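Local coordinates for peptidase M16 inactive domain family protein (Pseudomonas fluorescens, PDB 3GWB) that is of uncertain function but belongs to the M16 peptidase family, whose members are generally assigned metal-dependent hydrolase activity, at residues P34-R39 with I199-D204; I240-F245 with I415-P420; S248-M253 with L316-E321. One frame throughout, in Å; residues are numbered along the deposited sequence.

Contact 1 (P34-R39 with I199-D204)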
loop_
_atom_site.group_PDB
_atom_site.type_symbol
_atom_site.label_atom_id
_atom_site.label_comp_id
_atom_site.label_asym_id
_atom_site.label_seq_id
_atom_site.Cartn_x
_atom_site.Cartn_y
_atom_site.Cartn_z
ATOM N N PRO A 34 1.749 -20.217 -16.986
ATOM C CA PRO A 34 3.195 -20.395 -17.158
ATOM C C PRO A 34 4.011 -19.602 -16.137
ATOM O O PRO A 34 4.873 -18.794 -16.489
ATOM C CB PRO A 34 3.420 -19.913 -18.586
ATOM C CG PRO A 34 2.472 -18.745 -18.666
ATOM C CD PRO A 34 1.209 -19.310 -18.022
HETATM N N MSE A 35 3.740 -19.841 -14.866
HETATM C CA MSE A 35 4.441 -19.138 -13.803
HETATM C C MSE A 35 4.344 -19.917 -12.510
HETATM O O MSE A 35 3.649 -20.925 -12.439
HETATM C CB MSE A 35 3.852 -17.734 -13.618
HETATM C CG MSE A 35 2.331 -17.665 -13.646
HETATM SE SE MSE A 35 1.688 -15.946 -13.717
HETATM C CE MSE A 35 2.988 -15.134 -14.686
ATOM N N PHE A 36 5.042 -19.457 -11.484
ATOM C CA PHE A 36 4.988 -20.148 -10.207
ATOM C C PHE A 36 5.334 -19.194 -9.081
ATOM O O PHE A 36 5.903 -18.117 -9.311
ATOM C CB PHE A 36 5.946 -21.349 -10.203
ATOM C CG PHE A 36 7.399 -20.969 -10.145
ATOM C CD1 PHE A 36 8.036 -20.793 -8.921
ATOM C CD2 PHE A 36 8.123 -20.770 -11.311
ATOM C CE1 PHE A 36 9.379 -20.417 -8.862
ATOM C CE2 PHE A 36 9.468 -20.391 -11.268
ATOM C CZ PHE A 36 10.097 -20.218 -10.038
ATOM N N ASP A 37 4.970 -19.598 -7.870
ATOM C CA ASP A 37 5.228 -18.813 -6.678
ATOM C C ASP A 37 6.094 -19.616 -5.726
ATOM O O ASP A 37 5.796 -20.777 -5.438
ATOM C CB ASP A 37 3.921 -18.458 -5.973
ATOM C CG ASP A 37 3.104 -17.441 -6.740
ATOM O OD1 ASP A 37 2.059 -17.001 -6.220
ATOM O OD2 ASP A 37 3.506 -17.083 -7.863
ATOM N N LEU A 38 7.174 -18.990 -5.267
ATOM C CA LEU A 38 8.093 -19.592 -4.309
ATOM C C LEU A 38 8.010 -18.724 -3.060
ATOM O O LEU A 38 8.156 -17.503 -3.131
ATOM C CB LEU A 38 9.524 -19.591 -4.856
ATOM C CG LEU A 38 10.663 -19.973 -3.905
ATOM C CD1 LEU A 38 10.457 -21.389 -3.388
ATOM C CD2 LEU A 38 12.001 -19.863 -4.642
ATOM N N ARG A 39 7.770 -19.348 -1.916
ATOM C CA ARG A 39 7.659 -18.605 -0.674
ATOM C C ARG A 39 8.504 -19.284 0.394
ATOM O O ARG A 39 8.449 -20.503 0.564
ATOM C CB ARG A 39 6.188 -18.545 -0.249
ATOM C CG ARG A 39 5.865 -17.623 0.922
ATOM C CD ARG A 39 4.359 -17.638 1.176
ATOM N NE ARG A 39 3.944 -16.834 2.327
ATOM C CZ ARG A 39 3.853 -15.508 2.330
ATOM N NH1 ARG A 39 4.149 -14.813 1.239
ATOM N NH2 ARG A 39 3.452 -14.875 3.428
ATOM N N ILE A 199 9.938 -24.128 2.827
ATOM C CA ILE A 199 9.966 -23.784 1.406
ATOM C C ILE A 199 8.664 -24.218 0.748
ATOM O O ILE A 199 8.394 -25.409 0.634
ATOM C CB ILE A 199 11.153 -24.481 0.703
ATOM C CG1 ILE A 199 12.467 -23.991 1.309
ATOM C CG2 ILE A 199 11.128 -24.206 -0.791
ATOM C CD1 ILE A 199 13.662 -24.813 0.881
ATOM N N ALA A 200 7.858 -23.250 0.321
ATOM C CA ALA A 200 6.577 -23.539 -0.316
ATOM C C ALA A 200 6.638 -23.153 -1.786
ATOM O O ALA A 200 7.091 -22.068 -2.127
ATOM C CB ALA A 200 5.462 -22.767 0.393
ATOM N N LEU A 201 6.176 -24.048 -2.651
ATOM C CA LEU A 201 6.206 -23.830 -4.098
ATOM C C LEU A 201 4.893 -24.197 -4.760
ATOM O O LEU A 201 4.351 -25.267 -4.513
ATOM C CB LEU A 201 7.304 -24.694 -4.731
ATOM C CG LEU A 201 8.732 -24.185 -4.889
ATOM C CD1 LEU A 201 9.635 -25.347 -5.311
ATOM C CD2 LEU A 201 8.759 -23.066 -5.942
ATOM N N VAL A 202 4.390 -23.318 -5.625
ATOM C CA VAL A 202 3.154 -23.589 -6.340
ATOM C C VAL A 202 3.217 -23.054 -7.766
ATOM O O VAL A 202 3.530 -21.876 -7.986
ATOM C CB VAL A 202 1.935 -22.937 -5.655
ATOM C CG1 VAL A 202 0.686 -23.282 -6.427
ATOM C CG2 VAL A 202 1.812 -23.400 -4.208
ATOM N N GLY A 203 2.915 -23.905 -8.741
ATOM C CA GLY A 203 2.930 -23.428 -10.111
ATOM C C GLY A 203 3.221 -24.412 -11.217
ATOM O O GLY A 203 3.124 -25.627 -11.052
ATOM N N ASP A 204 3.592 -23.855 -12.363
ATOM C CA ASP A 204 3.887 -24.620 -13.563
ATOM C C ASP A 204 5.249 -25.299 -13.482
ATOM O O ASP A 204 6.183 -24.946 -14.203
ATOM C CB ASP A 204 3.812 -23.680 -14.773
ATOM C CG ASP A 204 4.031 -24.396 -16.084
ATOM O OD1 ASP A 204 3.625 -25.575 -16.187
ATOM O OD2 ASP A 204 4.592 -23.772 -17.012
#

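Contact 2 (I240-F245 with I415-P420)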
loop_
_atom_site.group_PDB
_atom_site.type_symbol
_atom_site.label_atom_id
_atom_site.label_comp_id
_atom_site.label_asym_id
_atom_site.label_seq_id
_atom_site.Cartn_x
_atom_site.Cartn_y
_atom_site.Cartn_z
ATOM N N ILE A 240 -8.487 -2.183 32.353
ATOM C CA ILE A 240 -8.915 -1.135 31.438
ATOM C C ILE A 240 -7.928 0.018 31.508
ATOM O O ILE A 240 -7.575 0.485 32.594
ATOM C CB ILE A 240 -10.326 -0.616 31.790
ATOM C CG1 ILE A 240 -11.350 -1.735 31.595
ATOM C CG2 ILE A 240 -10.685 0.574 30.907
ATOM C CD1 ILE A 240 -12.783 -1.311 31.842
ATOM N N GLY A 241 -7.477 0.464 30.343
ATOM C CA GLY A 241 -6.530 1.558 30.284
ATOM C C GLY A 241 -6.990 2.622 29.311
ATOM O O GLY A 241 -7.696 2.334 28.342
ATOM N N HIS A 242 -6.592 3.863 29.573
ATOM C CA HIS A 242 -6.970 4.968 28.709
ATOM C C HIS A 242 -5.764 5.823 28.383
ATOM O O HIS A 242 -4.980 6.162 29.265
ATOM C CB HIS A 242 -8.033 5.842 29.382
ATOM C CG HIS A 242 -8.437 7.031 28.567
ATOM N ND1 HIS A 242 -9.200 6.924 27.422
ATOM C CD2 HIS A 242 -8.163 8.347 28.716
ATOM C CE1 HIS A 242 -9.378 8.128 26.901
ATOM N NE2 HIS A 242 -8.758 9.007 27.667
ATOM N N ILE A 243 -5.615 6.162 27.108
ATOM C CA ILE A 243 -4.515 7.005 26.672
ATOM C C ILE A 243 -5.114 8.329 26.236
ATOM O O ILE A 243 -5.837 8.391 25.243
ATOM C CB ILE A 243 -3.762 6.392 25.481
ATOM C CG1 ILE A 243 -3.262 4.993 25.846
ATOM C CG2 ILE A 243 -2.601 7.297 25.094
ATOM C CD1 ILE A 243 -2.579 4.271 24.709
ATOM N N GLU A 244 -4.823 9.385 26.990
ATOM C CA GLU A 244 -5.342 10.713 26.685
ATOM C C GLU A 244 -4.782 11.237 25.370
ATOM O O GLU A 244 -3.569 11.344 25.199
ATOM C CB GLU A 244 -4.989 11.682 27.814
ATOM C CG GLU A 244 -5.731 13.006 27.760
ATOM C CD GLU A 244 -7.240 12.833 27.815
ATOM O OE1 GLU A 244 -7.712 11.899 28.498
ATOM O OE2 GLU A 244 -7.956 13.640 27.189
ATOM N N PHE A 245 -5.678 11.556 24.443
ATOM C CA PHE A 245 -5.302 12.078 23.135
ATOM C C PHE A 245 -6.402 13.073 22.770
ATOM O O PHE A 245 -7.511 12.679 22.404
ATOM C CB PHE A 245 -5.250 10.941 22.110
ATOM C CG PHE A 245 -4.377 11.229 20.925
ATOM C CD1 PHE A 245 -2.993 11.145 21.029
ATOM C CD2 PHE A 245 -4.936 11.592 19.705
ATOM C CE1 PHE A 245 -2.175 11.413 19.931
ATOM C CE2 PHE A 245 -4.129 11.863 18.601
ATOM C CZ PHE A 245 -2.746 11.775 18.715
ATOM N N ILE A 415 -9.051 -4.021 28.073
ATOM C CA ILE A 415 -9.522 -2.927 27.249
ATOM C C ILE A 415 -8.615 -1.706 27.277
ATOM O O ILE A 415 -8.127 -1.294 28.326
ATOM C CB ILE A 415 -10.929 -2.529 27.683
ATOM C CG1 ILE A 415 -11.819 -3.774 27.687
ATOM C CG2 ILE A 415 -11.487 -1.465 26.753
ATOM C CD1 ILE A 415 -13.146 -3.568 28.366
ATOM N N VAL A 416 -8.395 -1.133 26.101
ATOM C CA VAL A 416 -7.558 0.045 25.979
ATOM C C VAL A 416 -8.183 1.013 24.992
ATOM O O VAL A 416 -8.443 0.660 23.838
ATOM C CB VAL A 416 -6.140 -0.319 25.490
ATOM C CG1 VAL A 416 -5.302 0.943 25.344
ATOM C CG2 VAL A 416 -5.487 -1.286 26.463
ATOM N N SER A 417 -8.431 2.231 25.454
ATOM C CA SER A 417 -9.010 3.265 24.614
ATOM C C SER A 417 -8.048 4.442 24.516
ATOM O O SER A 417 -7.276 4.704 25.437
ATOM C CB SER A 417 -10.340 3.740 25.196
ATOM O OG SER A 417 -10.165 4.227 26.513
ATOM N N ALA A 418 -8.088 5.137 23.388
ATOM C CA ALA A 418 -7.238 6.299 23.177
ATOM C C ALA A 418 -8.123 7.390 22.610
ATOM O O ALA A 418 -8.720 7.233 21.542
ATOM C CB ALA A 418 -6.112 5.971 22.198
ATOM N N GLY A 419 -8.215 8.493 23.339
ATOM C CA GLY A 419 -9.036 9.603 22.906
ATOM C C GLY A 419 -9.100 10.641 24.006
ATOM O O GLY A 419 -8.407 10.512 25.013
ATOM N N PRO A 420 -9.921 11.685 23.846
ATOM C CA PRO A 420 -10.052 12.740 24.853
ATOM C C PRO A 420 -11.070 12.371 25.922
ATOM O O PRO A 420 -11.959 11.548 25.681
ATOM C CB PRO A 420 -10.528 13.921 24.030
ATOM C CG PRO A 420 -11.475 13.248 23.081
ATOM C CD PRO A 420 -10.694 12.023 22.638
#

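Contact 3 (S248-M253 with L316-E321)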
loop_
_atom_site.group_PDB
_atom_site.type_symbol
_atom_site.label_atom_id
_atom_site.label_comp_id
_atom_site.label_asym_id
_atom_site.label_seq_id
_atom_site.Cartn_x
_atom_site.Cartn_y
_atom_site.Cartn_z
ATOM N N SER A 248 -10.296 14.137 18.048
ATOM C CA SER A 248 -11.772 14.132 18.000
ATOM C C SER A 248 -12.606 12.859 18.007
ATOM O O SER A 248 -13.865 12.891 18.237
ATOM C CB SER A 248 -12.226 14.948 16.818
ATOM O OG SER A 248 -13.542 14.569 16.447
ATOM N N GLN A 249 -11.986 11.732 17.688
ATOM C CA GLN A 249 -12.737 10.475 17.676
ATOM C C GLN A 249 -12.104 9.651 18.777
ATOM O O GLN A 249 -11.070 10.036 19.300
ATOM C CB GLN A 249 -12.597 9.802 16.328
ATOM C CG GLN A 249 -13.301 10.579 15.207
ATOM C CD GLN A 249 -14.604 9.962 14.873
ATOM O OE1 GLN A 249 -15.598 10.636 14.582
ATOM N NE2 GLN A 249 -14.618 8.649 14.908
ATOM N N THR A 250 -12.717 8.552 19.173
ATOM C CA THR A 250 -12.081 7.728 20.183
ATOM C C THR A 250 -11.874 6.320 19.672
ATOM O O THR A 250 -12.777 5.716 19.100
ATOM C CB THR A 250 -12.881 7.651 21.519
ATOM O OG1 THR A 250 -14.240 7.289 21.253
ATOM C CG2 THR A 250 -12.830 8.964 22.271
ATOM N N SER A 251 -10.665 5.814 19.864
ATOM C CA SER A 251 -10.316 4.474 19.429
ATOM C C SER A 251 -10.544 3.496 20.569
ATOM O O SER A 251 -10.049 3.704 21.677
ATOM C CB SER A 251 -8.853 4.432 18.992
ATOM O OG SER A 251 -8.367 3.101 18.987
ATOM N N LEU A 252 -11.298 2.436 20.290
ATOM C CA LEU A 252 -11.619 1.416 21.281
ATOM C C LEU A 252 -11.053 0.063 20.866
ATOM O O LEU A 252 -11.263 -0.391 19.742
ATOM C CB LEU A 252 -13.138 1.283 21.427
ATOM C CG LEU A 252 -13.961 2.480 21.901
ATOM C CD1 LEU A 252 -15.441 2.169 21.703
ATOM C CD2 LEU A 252 -13.653 2.773 23.365
HETATM N N MSE A 253 -10.347 -0.589 21.782
HETATM C CA MSE A 253 -9.778 -1.897 21.500
HETATM C C MSE A 253 -9.989 -2.820 22.690
HETATM O O MSE A 253 -9.694 -2.458 23.829
HETATM C CB MSE A 253 -8.282 -1.776 21.209
HETATM C CG MSE A 253 -7.946 -0.854 20.058
HETATM SE SE MSE A 253 -6.214 -1.025 19.620
HETATM C CE MSE A 253 -6.234 -2.603 18.830
ATOM N N LEU A 316 -12.616 -0.591 16.984
ATOM C CA LEU A 316 -13.494 0.340 16.299
ATOM C C LEU A 316 -13.157 1.756 16.729
ATOM O O LEU A 316 -12.366 1.974 17.655
ATOM C CB LEU A 316 -14.967 0.048 16.625
ATOM C CG LEU A 316 -15.456 0.398 18.040
ATOM C CD1 LEU A 316 -16.976 0.415 18.075
ATOM C CD2 LEU A 316 -14.913 -0.604 19.036
ATOM N N GLN A 317 -13.768 2.717 16.049
ATOM C CA GLN A 317 -13.575 4.134 16.330
ATOM C C GLN A 317 -14.962 4.773 16.352
ATOM O O GLN A 317 -15.816 4.429 15.545
ATOM C CB GLN A 317 -12.707 4.763 15.234
ATOM C CG GLN A 317 -12.430 6.244 15.400
ATOM C CD GLN A 317 -11.393 6.755 14.409
ATOM O OE1 GLN A 317 -10.238 6.328 14.430
ATOM N NE2 GLN A 317 -11.804 7.672 13.533
ATOM N N THR A 318 -15.188 5.683 17.290
ATOM C CA THR A 318 -16.477 6.353 17.416
ATOM C C THR A 318 -16.265 7.779 17.896
ATOM O O THR A 318 -15.156 8.157 18.270
ATOM C CB THR A 318 -17.385 5.652 18.449
ATOM O OG1 THR A 318 -16.744 5.655 19.730
ATOM C CG2 THR A 318 -17.665 4.216 18.037
ATOM N N ARG A 319 -17.334 8.568 17.882
ATOM C CA ARG A 319 -17.261 9.942 18.351
ATOM C C ARG A 319 -16.905 9.865 19.834
ATOM O O ARG A 319 -17.431 9.018 20.558
ATOM C CB ARG A 319 -18.611 10.640 18.176
ATOM C CG ARG A 319 -19.216 10.479 16.792
ATOM C CD ARG A 319 -20.459 11.342 16.620
ATOM N NE ARG A 319 -20.120 12.746 16.393
ATOM C CZ ARG A 319 -19.482 13.191 15.313
ATOM N NH1 ARG A 319 -19.113 12.342 14.359
ATOM N NH2 ARG A 319 -19.208 14.484 15.184
ATOM N N ALA A 320 -16.009 10.744 20.275
ATOM C CA ALA A 320 -15.560 10.774 21.663
ATOM C C ALA A 320 -16.705 10.787 22.671
ATOM O O ALA A 320 -16.652 10.103 23.696
ATOM C CB ALA A 320 -14.657 11.985 21.887
ATOM N N GLU A 321 -17.741 11.563 22.377
ATOM C CA GLU A 321 -18.890 11.677 23.265
ATOM C C GLU A 321 -19.763 10.427 23.298
ATOM O O GLU A 321 -20.654 10.315 24.137
ATOM C CB GLU A 321 -19.742 12.885 22.868
ATOM C CG GLU A 321 -20.026 12.971 21.382
ATOM C CD GLU A 321 -21.078 14.012 21.047
ATOM O OE1 GLU A 321 -20.992 15.139 21.582
ATOM O OE2 GLU A 321 -21.986 13.704 20.241
#

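Contact 1 (P34-R39 with I199-D204)
Pro34 meets the residue just past the partner strand, its CA 3.7 Å from Asp204 OD2. That carboxylate has stronger partners beyond the pair: OD1 forms a salt bridge with Arg31, and OD2 a hydrogen bond with Ser103. Met35, a selenomethionine, joins through its backbone, its O accepting the N-H of Asp204, while its side chain turns off to Leu102 and to Leu102 of the second subunit. At Phe36 the strands draw together, with Phe36 CA and Gly203 CA 3.9 Å apart. A CB on Gly203 would collide with Phe36 CB and Val202 O, and its backbone angles alone demand glycine. Because Phe36 CG lies between the backbone N and the carbonyl carbon (chi1 72°), the ring runs alongside Leu201, with Phe36 CD1 3.8 Å from Leu201 CD2. Asp37 and Val202 exchange two backbone bonds, Asp37 N to Val202 O measuring 2.7 Å. Leu38 then turns its CG anti to the backbone N (chi1 170°), which brings CD1 tightly against Leu201 CD2 at 3.5 Å and also to Ile199 CG2. Arg39 closes the walk with paired bonds to Ala200, while its extended chain leads off to Val369. The two faces are covered differently: helices 207-220 and 105-120 bury the side of Phe36, Leu38 and Leu201, whereas helix 365-377 lies on that of Asp37, Arg39 and Val202. This is an antiparallel pair, 170° between strand directions, in the interior of a six-stranded mixed sheet, an alpha/beta arrangement with helices on both faces.

Contact 2 (I240-F245 with I415-P420)
His242 and Ser417 are joined side chain to side chain, His242 ND1 to Ser417 OG at 3.0 Å, nearly straight and with the hydroxyl in the plane of the ring; either atom could supply the proton. The other ring nitrogen, His242 NE2, donates to Glu244 OE1 at 3.2 Å, again in the ring plane but meeting the carboxylate from above, 48° out of it. With a partner at each nitrogen, rotation of the imidazole is probably restricted. Glu244 reaches back because its chain bends at CB-CG (chi2 59°), and its OE1 is also hydrogen-bonded to Thr421 OG1. Beneath these groups runs the backbone ladder, in which Gly241 and Ile243 each bond to two residues of the other strand, as with Gly241 N to Ile415 O at 2.8 Å. The last rung is different: Phe245 N reaches Gly419 O at 3.0 Å from above the carbonyl plane, where the strands end. Further out, Ile240 and Ile415 lie side by side on the face of His242, with Ile240 CG1 4.0 Å from Ile415 CB. Ile243 CB sits 4.1 Å from Ala418 CB on the reverse face, where helix 147-160 packs on Ile243 and Val416. Such in-step pairing, 14° between strand directions, is parallel: 239-244, the outermost strand within this chain, is added to the C-terminal strand 414-419 of a five-stranded mixed sheet.

Contact 3 (S248-M253 with L316-E321)
Thr250 grips Thr318 O twice: Thr250 N approaches it nearly end-on at 2.6 Å, and Thr250 OG1 donates from above the carbonyl plane at 3.2 Å. The hydroxyl can do so because it lies between the backbone N and the carbonyl carbon (chi1 51°), which turns the methyl toward the residue that follows the partner strand, with Thr250 CG2 3.6 Å from Ala320 CB. At the next hydrogen-bonded pair, Leu252 and Leu316 share two backbone bonds, and Leu252 CB presses on Leu316 CD2 at 3.5 Å. Gln317 rises from the reverse face, and Gln249 crosses it at about a right angle, Gln249 CB 3.7 Å from Gln317 CG. Strands 249-257 and 311-319 are antiparallel neighbours within a mixed sheet, 150° between their directions, in keeping with the usual twist of a sheet. Cutting Gln249 back to an alanine is likely to open a gap beside Gln317 CG where the longer chain lay, letting the Gln317 side chain shift more freely and losing packing on Gln145 of the second subunit. Beyond the pair, Gln145 and Tyr142 of that subunit pack on Gln249 and Gln317 respectively, so this end of the sheet faces the subunit interface. The side bearing Thr250, Leu316 and Thr318 is backed by helix 323-340 through Ser323, Thr326 and Val330. Ser251 instead rests on Ala151 of helix 147-160.

Overall arrangement
Contact 1 closes before contact 2 opens along the chain, and the two stand on opposite sides of the molecule's centre, about 45 Å between their centres. Contact 3 falls within the span that contact 2 bridges, only about 9 Å from it centre to centre. These two share one five-stranded mixed sheet: strand 414-419 is the seam, paired with 239-244 and with 249-257, where Val416 N lies 2.9 Å from Met253 O. Contact 1 belongs to a separate six-stranded sheet. The two sheet-and-helix halves exchange helices: 147-160, from the first half of the sequence, packs on the sheet of contacts 2 and 3, and 365-377, from the second, on that of contact 1. Both sheets reach the second subunit.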